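Local structure of natural cytotoxicity triggering receptor 2 (Homo sapiens, 1HKF) at residues P35-S39 against L40-K44. The protein acts as a cytotoxicity-activating receptor that may help activated natural killer cells lyse tumour cells, and is represented here by its extracellular immunoglobulin V-type domain. Residues are numbered along the deposited sequence; the frame is centred on the assembly and turned at random.
Sequences PPTGS and LYEKK
Thr37 and Leu40 close a tight turn with two hydrogen bonds. Leu40 N donates to Thr37 O at 3.2 Å, the bond that defines a type II' beta turn; Gly38 and Ser39 fill its corners, and Gly38 takes the positive phi (62°) required at the first of them. The second bond runs the other way: Thr37 OG1 donates to Leu40 O at 2.8 Å, reaching that oxygen from above the carbonyl plane. With chi1 at 56°, OG1 sits between the threonine's own N and C and faces Leu40, while CG2 is turned to Glu42. The leucine side chain touches the turn at its root, Leu40 CB lying 3.5 Å from Thr37 O. In the immunoglobulin V-type fold this is the loop leading from strand 28-33 of one sheet to strand 43-49 of the other, equivalent to CDR1 of antibody variable domains. Farther along, Glu42 slants across Thr37, its OE1 3.5 Å from CG2 of Thr37. Two waters bind the same OE1: one also donates to Pro35 O, the other to Thr37 OG1, so the carboxylate is tied through solvent to both Pro35 and Thr37, and its OE2 is held by Ser112. The carbonyl of Glu42 is bound too, Lys44 NZ donating to Glu42 O at 2.7 Å in the carbonyl plane while the same ammonium forms a salt bridge with Asp77.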
loop_
_atom_site.group_PDB
_atom_site.type_symbol
_atom_site.label_atom_id
_atom_site.label_comp_id
_atom_site.label_asym_id
_atom_site.label_seq_id
_atom_site.Cartn_x
_atom_site.Cartn_y
_atom_site.Cartn_z
ATOM N N PRO A 35 14.008 0.949 16.545
ATOM C CA PRO A 35 15.411 0.629 16.837
ATOM C C PRO A 35 15.584 -0.795 17.423
ATOM O O PRO A 35 14.643 -1.374 17.971
ATOM C CB PRO A 35 15.833 1.757 17.795
ATOM C CG PRO A 35 14.600 1.933 18.626
ATOM C CD PRO A 35 13.439 1.808 17.598
ATOM N N PRO A 36 16.791 -1.360 17.325
ATOM C CA PRO A 36 17.136 -2.709 17.812
ATOM C C PRO A 36 17.030 -2.979 19.312
ATOM O O PRO A 36 17.408 -2.123 20.126
ATOM C CB PRO A 36 18.575 -2.889 17.357
ATOM C CG PRO A 36 18.815 -1.814 16.368
ATOM C CD PRO A 36 17.996 -0.669 16.851
ATOM N N THR A 37 16.494 -4.142 19.688
ATOM C CA THR A 37 16.459 -4.518 21.112
ATOM C C THR A 37 17.159 -5.864 21.339
ATOM O O THR A 37 16.723 -6.681 22.139
ATOM C CB THR A 37 15.052 -4.649 21.660
ATOM O OG1 THR A 37 14.309 -5.594 20.881
ATOM C CG2 THR A 37 14.396 -3.328 21.667
ATOM N N GLY A 38 18.233 -6.112 20.613
ATOM C CA GLY A 38 18.960 -7.363 20.786
ATOM C C GLY A 38 18.216 -8.651 20.470
ATOM O O GLY A 38 17.521 -8.785 19.450
ATOM N N SER A 39 18.367 -9.606 21.381
ATOM C CA SER A 39 17.744 -10.917 21.260
ATOM C C SER A 39 16.313 -10.869 21.773
ATOM O O SER A 39 15.640 -11.893 21.746
ATOM C CB SER A 39 18.488 -11.929 22.119
ATOM O OG SER A 39 18.131 -11.766 23.505
ATOM N N LEU A 40 15.863 -9.716 22.282
ATOM C CA LEU A 40 14.507 -9.618 22.829
ATOM C C LEU A 40 13.439 -9.254 21.740
ATOM O O LEU A 40 13.683 -8.372 20.885
ATOM C CB LEU A 40 14.508 -8.600 23.970
ATOM C CG LEU A 40 14.876 -9.196 25.332
ATOM C CD1 LEU A 40 14.684 -8.190 26.449
ATOM C CD2 LEU A 40 13.974 -10.369 25.584
ATOM N N TYR A 41 12.280 -9.916 21.770
ATOM C CA TYR A 41 11.265 -9.641 20.757
ATOM C C TYR A 41 10.058 -8.877 21.236
ATOM O O TYR A 41 9.344 -9.307 22.129
ATOM C CB TYR A 41 10.748 -10.909 20.051
ATOM C CG TYR A 41 9.778 -10.582 18.884
ATOM C CD1 TYR A 41 8.398 -10.755 19.015
ATOM C CD2 TYR A 41 10.257 -10.070 17.680
ATOM C CE1 TYR A 41 7.524 -10.425 17.974
ATOM C CE2 TYR A 41 9.397 -9.733 16.629
ATOM C CZ TYR A 41 8.036 -9.920 16.795
ATOM O OH TYR A 41 7.209 -9.615 15.780
ATOM N N GLU A 42 9.807 -7.755 20.577
ATOM C CA GLU A 42 8.664 -6.910 20.887
ATOM C C GLU A 42 7.465 -7.205 19.976
ATOM O O GLU A 42 7.562 -7.098 18.730
ATOM C CB GLU A 42 9.065 -5.447 20.736
ATOM C CG GLU A 42 10.173 -4.941 21.730
ATOM C CD GLU A 42 10.432 -3.426 21.572
ATOM O OE1 GLU A 42 11.101 -2.992 20.576
ATOM O OE2 GLU A 42 9.938 -2.660 22.426
ATOM N N LYS A 43 6.338 -7.580 20.560
ATOM C CA LYS A 43 5.171 -7.796 19.728
ATOM C C LYS A 43 4.786 -6.487 18.990
ATOM O O LYS A 43 4.964 -5.380 19.521
ATOM C CB LYS A 43 4.022 -8.290 20.574
ATOM C CG LYS A 43 4.387 -9.630 21.125
ATOM C CD LYS A 43 3.272 -10.225 21.922
ATOM C CE LYS A 43 3.696 -11.641 22.326
ATOM N NZ LYS A 43 2.472 -12.327 22.869
ATOM N N LYS A 44 4.274 -6.617 17.769
ATOM C CA LYS A 44 3.902 -5.435 16.964
ATOM C C LYS A 44 2.403 -5.502 16.814
ATOM O O LYS A 44 1.845 -6.605 16.650
ATOM C CB LYS A 44 4.605 -5.529 15.612
ATOM C CG LYS A 44 6.151 -5.796 15.699
ATOM C CD LYS A 44 6.854 -4.661 16.452
ATOM C CE LYS A 44 8.368 -4.707 16.307
ATOM N NZ LYS A 44 8.889 -6.092 16.660
HETATM O O HOH W 1 12.513 -1.000 19.551
HETATM O O HOH W 2 12.596 -4.252 18.800
#